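Side-chain contacts in RagB/SusD family nutrient uptake outer membrane protein (Bacteroides thetaiotaomicron, PDB 7KV2), which probably binds beta-glucans at the bacterial cell surface, as a SusD-family outer membrane protein serving nutrient uptake: residues Glu44-Gln47 and Glu48-Ala52; Asp466-Thr470 and Gly471-Ser475; Pro257-Thr260 and Asp261-Glu265. All coordinates share one frame; numbering follows the deposited sequence.

Contact 1. Residues Glu44-Gln47 and Glu48-Ala52; sequences EHIQ and EAVVA
The imidazole of His-45 and the carboxylate of Glu-48 lie side by side, their planes 53° apart. Glu-48 OE2 comes to the ring's edge, in its plane, 3.6 Å from His-45 ND1, while OE1 approaches the ring obliquely; the ring itself is stacked with Tyr-39. The hydroxyl of Tyr-39 also hydrogen-bonds Glu-48 OE1, the main polar partner of this carboxylate. In both residues, three apart and so nearly one turn, CG stands beside the backbone N, opposite the carbonyl carbon (chi1 -75° in His-45, -67° in Glu-48), which sends the two side chains the same way. Glu-44 OE2 and Glu-48 OE2 are 4.4 Å apart; this likely mutual repulsion falls on an exposed side where solvent can screen it. The residues lie within helix 43-53 of a SusD family protein of the TPR clan. Its i to i+4 bonds include Val-50 N to Ile-46 O at 2.8 Å and a weak one from Glu-48 N to Glu-44 O. On the buried side Ile-46 CG2 meets Val-50 CG2 at 4.4 Å. Branched apolar chains and the small Ala-49 suit this face, which packs against helices 110-130 and 137-162, with Tyr-128 and Tyr-143 among the partners.

Contact 2. Residues Asp466-Thr470 and Gly471-Ser475; sequences DLIRT and GKAAS
The carbonyl oxygen Leu-467 O is gripped by two backbone N-H groups from beyond the helix end. Lys-472 N reaches it at 2.8 Å, in the carbonyl plane, and Ala-473 N adds a weak bond at 3.2 Å. Gly-471 N turns back to Ile-468 O (3.2 Å), approaching from above that carbonyl's plane. The pattern is a Schellman motif closing helix 463-469, with Gly-471 at its pivot. The positive phi there, 78°, favours glycine, since a beta carbon would press against Thr-470 O.

Thr-470 ties the turn back to the helix. Its OG1 donates to Asp-466 O at 2.7 Å, and Thr-470 N donates to the same oxygen from the opposite face of the carbonyl plane. A chi1 of 62° places OG1 between the backbone N and the carbonyl carbon, where it also touches Lys-472 CG at 3.4 Å. The lysine's aliphatic chain thus runs past the hydroxyl, and its CB lies 3.8 Å from Leu-467 CD2, the two chains crossing at about a right angle. Ala-473 CB, small enough to lie close to the helix, rests against both Leu-467 CB (4.0 Å) and Ile-468 CG1; Trp-489 touches both Ile-468 and Ala-473.

Within the last turn Arg-469 takes Asp-466 side-on, NE (2.9 Å) and NH2 both meeting OD1 in the guanidinium plane. Arg-453 holds Asp-466 OD2 and Glu-414 holds Arg-469 NH1. Acid and base thus alternate from Glu-414 through the buried Arg-469 and Asp-466 to Arg-453, so each charge is likely to be stabilised by its neighbours. Lys-472 NZ pairs separately with Asp-447. Backbone bonds close the turn, while the salt bridges of Asp-466 and Lys-472 tie it to helix 446-456.

Contact 3. Residues Pro257-Thr260 and Asp261-Glu265; sequences PDYT and DIFKE
Asp-261 OD1 forms a salt bridge with Lys-264 NZ (3.0 Å), whose extended chain runs alongside Thr-260 O. Asp-258 OD1 takes Thr-260 OG1 at 2.7 Å and Thr-260 N at 3.0 Å, both from one face of the carboxylate; the bond to N makes an Asx turn. Thr-260 OG1 sits between its own backbone N and carbonyl carbon (chi1 69°), from where hydroxyl and N-H can share the one acceptor. Asp-261 OD2 accepts from a water at 2.6 Å that in turn receives Asp-258 N. With an alanine in place of Asp-261, Lys-264 NZ would probably lose its charged mate within the turn, and the water on Asp-258 N the acceptor that fixes it. A second water links Thr-260 OG1 to Lys-264 NZ.

The backbone here makes two overlapping type I beta turns, closed by Asp-261 N to Asp-258 O (2.9 Å) and by Ile-262 N to Tyr-259 O, in the loop between helix 237-249 and strand 273-277. A third water joins Tyr-259 O to Phe-263 N. On the inner side Ile-262 CD1 sits over one face of the Tyr-259 ring, 3.9 Å from its centroid and 25° off the normal: a CH-pi contact that an extended isoleucine suits well. Phe-263 CE2 lies 4.2 Å from Tyr-259 OH, and one face of the Phe-263 ring is met by Ile-262 CG2. The tyrosine, buried yet polar at its end, hydrogen-bonds Glu-456 O through OH, while Phe-263 meets Tyr-378 edge-to-face.

Overall arrangement
All three contacts are local, between neighbours in sequence, and each mixes buried with exposed residues. Contacts 1 and 2 lie on opposite sides of the chain's centre, their own centres about 41 Å apart; the centre of contact 3 lies about 34 Å from that of contact 1 and about 29 Å from that of contact 2. They hold different elements: nearly the whole of a short helix, a helix end leading into the next, and a loop without regular structure. Contact 1 adds a histidine-glutamate pair and an apolar face to the helical bonds. Contact 2 adds a glycine turn and paired charges, the Asp-466/Arg-469 pair buried, whereas contact 3 relies on carboxylates and waters outside and aromatic packing inside.

Contact 1. Residues Glu44-Gln47 and Glu48-Ala52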
loop_
_atom_site.group_PDB
_atom_site.type_symbol
_atom_site.label_atom_id
_atom_site.label_comp_id
_atom_site.label_asym_id
_atom_site.label_seq_id
_atom_site.Cartn_x
_atom_site.Cartn_y
_atom_site.Cartn_z
ATOM N N GLU A 44 -24.363 -13.949 -15.423
ATOM C CA GLU A 44 -24.164 -14.545 -14.084
ATOM C C GLU A 44 -22.701 -14.972 -13.951
ATOM O O GLU A 44 -22.110 -14.795 -12.860
ATOM C CB GLU A 44 -25.098 -15.736 -13.903
ATOM C CG GLU A 44 -25.037 -16.368 -12.528
ATOM C CD GLU A 44 -25.414 -17.844 -12.524
ATOM O OE1 GLU A 44 -25.722 -18.384 -13.609
ATOM O OE2 GLU A 44 -25.385 -18.460 -11.447
ATOM N N HIS A 45 -22.148 -15.554 -15.011
ATOM C CA HIS A 45 -20.793 -16.158 -14.991
ATOM C C HIS A 45 -19.746 -15.048 -15.147
ATOM O O HIS A 45 -18.648 -15.187 -14.551
ATOM C CB HIS A 45 -20.711 -17.301 -16.019
ATOM C CG HIS A 45 -21.426 -18.552 -15.589
ATOM N ND1 HIS A 45 -21.659 -18.860 -14.245
ATOM C CD2 HIS A 45 -21.938 -19.581 -16.301
ATOM C CE1 HIS A 45 -22.294 -20.012 -14.161
ATOM N NE2 HIS A 45 -22.474 -20.473 -15.408
ATOM N N ILE A 46 -20.065 -14.007 -15.918
ATOM C CA ILE A 46 -19.181 -12.820 -16.096
ATOM C C ILE A 46 -19.050 -12.085 -14.744
ATOM O O ILE A 46 -17.919 -11.678 -14.416
ATOM C CB ILE A 46 -19.669 -11.945 -17.253
ATOM C CG1 ILE A 46 -19.397 -12.663 -18.586
ATOM C CG2 ILE A 46 -19.030 -10.566 -17.190
ATOM C CD1 ILE A 46 -19.966 -11.986 -19.813
ATOM N N GLN A 47 -20.131 -11.984 -13.954
ATOM C CA GLN A 47 -20.076 -11.481 -12.546
ATOM C C GLN A 47 -19.062 -12.294 -11.739
ATOM O O GLN A 47 -18.314 -11.684 -10.956
ATOM C CB GLN A 47 -21.460 -11.505 -11.888
ATOM C CG GLN A 47 -22.383 -10.437 -12.454
ATOM C CD GLN A 47 -23.639 -10.252 -11.646
ATOM O OE1 GLN A 47 -23.626 -9.615 -10.604
ATOM N NE2 GLN A 47 -24.740 -10.796 -12.137
ATOM N N GLU A 48 -19.016 -13.615 -11.910
ATOM C CA GLU A 48 -18.037 -14.458 -11.181
ATOM C C GLU A 48 -16.611 -14.106 -11.631
ATOM O O GLU A 48 -15.703 -14.085 -10.762
ATOM C CB GLU A 48 -18.332 -15.939 -11.388
ATOM C CG GLU A 48 -19.635 -16.379 -10.756
ATOM C CD GLU A 48 -19.991 -17.802 -11.141
ATOM O OE1 GLU A 48 -19.179 -18.427 -11.865
ATOM O OE2 GLU A 48 -21.077 -18.263 -10.750
ATOM N N ALA A 49 -16.411 -13.853 -12.920
ATOM C CA ALA A 49 -15.125 -13.383 -13.502
ATOM C C ALA A 49 -14.734 -11.998 -12.954
ATOM O O ALA A 49 -13.521 -11.747 -12.746
ATOM C CB ALA A 49 -15.218 -13.320 -15.004
ATOM N N VAL A 50 -15.690 -11.086 -12.808
ATOM C CA VAL A 50 -15.408 -9.733 -12.249
ATOM C C VAL A 50 -14.911 -9.922 -10.803
ATOM O O VAL A 50 -13.851 -9.385 -10.473
ATOM C CB VAL A 50 -16.612 -8.781 -12.363
ATOM C CG1 VAL A 50 -16.337 -7.446 -11.676
ATOM C CG2 VAL A 50 -16.990 -8.540 -13.823
ATOM N N VAL A 51 -15.607 -10.717 -9.993
ATOM C CA VAL A 51 -15.168 -11.031 -8.606
ATOM C C VAL A 51 -13.752 -11.609 -8.665
ATOM O O VAL A 51 -12.875 -11.108 -7.929
ATOM C CB VAL A 51 -16.160 -11.957 -7.886
ATOM C CG1 VAL A 51 -15.626 -12.413 -6.537
ATOM C CG2 VAL A 51 -17.522 -11.290 -7.731
ATOM N N ALA A 52 -13.490 -12.575 -9.548
ATOM C CA ALA A 52 -12.150 -13.189 -9.655
ATOM C C ALA A 52 -11.078 -12.127 -9.958
ATOM O O ALA A 52 -9.944 -12.303 -9.483
ATOM C CB ALA A 52 -12.137 -14.280 -10.690
#

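Contact 2. Residues Asp466-Thr470 and Gly471-Ser475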
loop_
_atom_site.group_PDB
_atom_site.type_symbol
_atom_site.label_atom_id
_atom_site.label_comp_id
_atom_site.label_asym_id
_atom_site.label_seq_id
_atom_site.Cartn_x
_atom_site.Cartn_y
_atom_site.Cartn_z
ATOM N N ASP A 466 6.817 9.429 -2.598
ATOM C CA ASP A 466 6.808 10.892 -2.330
ATOM C C ASP A 466 8.248 11.462 -2.455
ATOM O O ASP A 466 8.419 12.549 -3.051
ATOM C CB ASP A 466 6.138 11.226 -0.988
ATOM C CG ASP A 466 4.636 10.962 -0.970
ATOM O OD1 ASP A 466 4.012 10.932 -2.073
ATOM O OD2 ASP A 466 4.099 10.745 0.149
ATOM N N LEU A 467 9.247 10.782 -1.897
ATOM C CA LEU A 467 10.661 11.239 -1.969
ATOM C C LEU A 467 11.099 11.312 -3.426
ATOM O O LEU A 467 11.725 12.332 -3.814
ATOM C CB LEU A 467 11.580 10.281 -1.205
ATOM C CG LEU A 467 11.506 10.444 0.306
ATOM C CD1 LEU A 467 12.221 9.320 1.004
ATOM C CD2 LEU A 467 11.984 11.836 0.747
ATOM N N ILE A 468 10.781 10.289 -4.201
ATOM C CA ILE A 468 11.286 10.206 -5.597
ATOM C C ILE A 468 10.598 11.335 -6.382
ATOM O O ILE A 468 11.324 12.082 -7.038
ATOM C CB ILE A 468 11.073 8.825 -6.228
ATOM C CG1 ILE A 468 11.966 7.769 -5.577
ATOM C CG2 ILE A 468 11.296 8.911 -7.733
ATOM C CD1 ILE A 468 11.703 6.362 -6.028
ATOM N N ARG A 469 9.258 11.459 -6.320
ATOM C CA ARG A 469 8.486 12.357 -7.227
ATOM C C ARG A 469 8.762 13.828 -6.913
ATOM O O ARG A 469 8.538 14.666 -7.829
ATOM C CB ARG A 469 6.985 12.085 -7.173
ATOM C CG ARG A 469 6.293 12.553 -5.899
ATOM C CD ARG A 469 4.877 12.006 -5.822
ATOM N NE ARG A 469 4.248 12.391 -4.572
ATOM C CZ ARG A 469 3.856 13.638 -4.255
ATOM N NH1 ARG A 469 3.962 14.625 -5.122
ATOM N NH2 ARG A 469 3.314 13.899 -3.079
ATOM N N THR A 470 9.187 14.151 -5.684
ATOM C CA THR A 470 9.450 15.552 -5.241
ATOM C C THR A 470 10.934 15.907 -5.381
ATOM O O THR A 470 11.289 17.028 -5.024
ATOM C CB THR A 470 8.999 15.766 -3.787
ATOM O OG1 THR A 470 9.758 14.896 -2.942
ATOM C CG2 THR A 470 7.525 15.534 -3.628
ATOM N N GLY A 471 11.774 14.963 -5.818
ATOM C CA GLY A 471 13.222 15.160 -6.009
ATOM C C GLY A 471 14.007 15.127 -4.708
ATOM O O GLY A 471 15.147 15.652 -4.652
ATOM N N LYS A 472 13.463 14.527 -3.656
ATOM C CA LYS A 472 14.117 14.600 -2.327
ATOM C C LYS A 472 14.916 13.335 -2.054
ATOM O O LYS A 472 15.679 13.346 -1.114
ATOM C CB LYS A 472 13.065 14.833 -1.247
ATOM C CG LYS A 472 12.448 16.219 -1.236
ATOM C CD LYS A 472 11.418 16.350 -0.109
ATOM C CE LYS A 472 10.675 17.665 -0.157
ATOM N NZ LYS A 472 11.629 18.794 -0.077
ATOM N N ALA A 473 14.719 12.264 -2.825
ATOM C CA ALA A 473 15.253 10.922 -2.522
ATOM C C ALA A 473 16.783 10.956 -2.442
ATOM O O ALA A 473 17.336 10.286 -1.562
ATOM C CB ALA A 473 14.797 9.922 -3.553
ATOM N N ALA A 474 17.455 11.614 -3.399
ATOM C CA ALA A 474 18.943 11.719 -3.433
ATOM C C ALA A 474 19.470 12.359 -2.151
ATOM O O ALA A 474 20.525 11.930 -1.683
ATOM C CB ALA A 474 19.433 12.530 -4.622
ATOM N N SER A 475 18.826 13.385 -1.618
ATOM C CA SER A 475 19.372 14.061 -0.418
ATOM C C SER A 475 18.921 13.376 0.887
ATOM O O SER A 475 19.642 13.505 1.896
ATOM C CB SER A 475 19.063 15.520 -0.477
ATOM O OG SER A 475 17.675 15.724 -0.480
#

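Contact 3. Residues Pro257-Thr260 and Asp261-Glu265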
loop_
_atom_site.group_PDB
_atom_site.type_symbol
_atom_site.label_atom_id
_atom_site.label_comp_id
_atom_site.label_asym_id
_atom_site.label_seq_id
_atom_site.Cartn_x
_atom_site.Cartn_y
_atom_site.Cartn_z
ATOM N N PRO A 257 -12.135 11.425 13.927
ATOM C CA PRO A 257 -11.620 12.416 14.856
ATOM C C PRO A 257 -10.394 11.940 15.632
ATOM O O PRO A 257 -9.633 12.784 16.034
ATOM C CB PRO A 257 -12.800 12.644 15.819
ATOM C CG PRO A 257 -14.034 12.186 15.084
ATOM C CD PRO A 257 -13.559 11.123 14.104
ATOM N N ASP A 258 -10.260 10.632 15.867
ATOM C CA ASP A 258 -9.149 10.065 16.677
ATOM C C ASP A 258 -8.288 9.162 15.787
ATOM O O ASP A 258 -8.799 8.124 15.333
ATOM C CB ASP A 258 -9.642 9.258 17.874
ATOM C CG ASP A 258 -8.532 8.900 18.838
ATOM O OD1 ASP A 258 -7.345 8.847 18.395
ATOM O OD2 ASP A 258 -8.830 8.725 20.056
ATOM N N TYR A 259 -7.056 9.561 15.494
ATOM C CA TYR A 259 -6.203 8.810 14.536
ATOM C C TYR A 259 -6.026 7.363 15.045
ATOM O O TYR A 259 -5.874 6.435 14.246
ATOM C CB TYR A 259 -4.869 9.534 14.362
ATOM C CG TYR A 259 -3.942 8.921 13.336
ATOM C CD1 TYR A 259 -3.155 7.832 13.668
ATOM C CD2 TYR A 259 -3.786 9.481 12.062
ATOM C CE1 TYR A 259 -2.245 7.273 12.761
ATOM C CE2 TYR A 259 -2.876 8.954 11.157
ATOM C CZ TYR A 259 -2.099 7.854 11.506
ATOM O OH TYR A 259 -1.193 7.348 10.602
ATOM N N THR A 260 -6.048 7.147 16.361
ATOM C CA THR A 260 -5.887 5.803 16.970
ATOM C C THR A 260 -7.078 4.887 16.640
ATOM O O THR A 260 -6.944 3.732 16.871
ATOM C CB THR A 260 -5.643 5.851 18.486
ATOM O OG1 THR A 260 -6.866 6.284 19.073
ATOM C CG2 THR A 260 -4.535 6.797 18.874
ATOM N N ASP A 261 -8.176 5.351 16.057
ATOM C CA ASP A 261 -9.325 4.475 15.706
ATOM C C ASP A 261 -9.210 3.919 14.270
ATOM O O ASP A 261 -9.946 2.961 13.926
ATOM C CB ASP A 261 -10.639 5.226 15.846
ATOM C CG ASP A 261 -11.036 5.538 17.276
ATOM O OD1 ASP A 261 -10.628 4.765 18.183
ATOM O OD2 ASP A 261 -11.743 6.568 17.451
ATOM N N ILE A 262 -8.297 4.452 13.476
ATOM C CA ILE A 262 -8.233 4.158 12.018
ATOM C C ILE A 262 -7.919 2.671 11.769
ATOM O O ILE A 262 -8.595 2.068 10.916
ATOM C CB ILE A 262 -7.204 5.066 11.333
ATOM C CG1 ILE A 262 -7.655 6.534 11.370
ATOM C CG2 ILE A 262 -7.004 4.582 9.901
ATOM C CD1 ILE A 262 -6.553 7.530 10.986
ATOM N N PHE A 263 -6.877 2.139 12.420
ATOM C CA PHE A 263 -6.227 0.844 12.085
ATOM C C PHE A 263 -6.781 -0.274 12.965
ATOM O O PHE A 263 -6.396 -1.424 12.799
ATOM C CB PHE A 263 -4.694 0.966 12.147
ATOM C CG PHE A 263 -4.208 1.831 11.017
ATOM C CD1 PHE A 263 -4.096 1.307 9.749
ATOM C CD2 PHE A 263 -3.922 3.166 11.204
ATOM C CE1 PHE A 263 -3.735 2.102 8.672
ATOM C CE2 PHE A 263 -3.538 3.947 10.132
ATOM C CZ PHE A 263 -3.422 3.422 8.874
ATOM N N LYS A 264 -7.703 0.071 13.871
ATOM C CA LYS A 264 -8.537 -0.920 14.577
ATOM C C LYS A 264 -9.443 -1.621 13.590
ATOM O O LYS A 264 -9.875 -0.985 12.553
ATOM C CB LYS A 264 -9.392 -0.226 15.647
ATOM C CG LYS A 264 -8.584 0.380 16.765
ATOM C CD LYS A 264 -9.465 1.105 17.790
ATOM C CE LYS A 264 -8.670 1.625 18.971
ATOM N NZ LYS A 264 -9.541 2.474 19.807
ATOM N N GLU A 265 -9.880 -2.815 13.958
ATOM C CA GLU A 265 -10.822 -3.568 13.111
ATOM C C GLU A 265 -12.104 -2.737 12.943
ATOM O O GLU A 265 -12.654 -2.694 11.810
ATOM C CB GLU A 265 -11.081 -4.958 13.681
ATOM C CG GLU A 265 -11.976 -5.751 12.758
ATOM C CD GLU A 265 -12.445 -7.119 13.214
ATOM O OE1 GLU A 265 -12.371 -7.442 14.430
ATOM O OE2 GLU A 265 -12.852 -7.852 12.320
HETATM O O HOH W 1 -12.400 8.541 15.817
HETATM O O HOH W 2 -5.067 3.741 14.299
HETATM O O HOH W 3 -7.624 3.896 21.187
#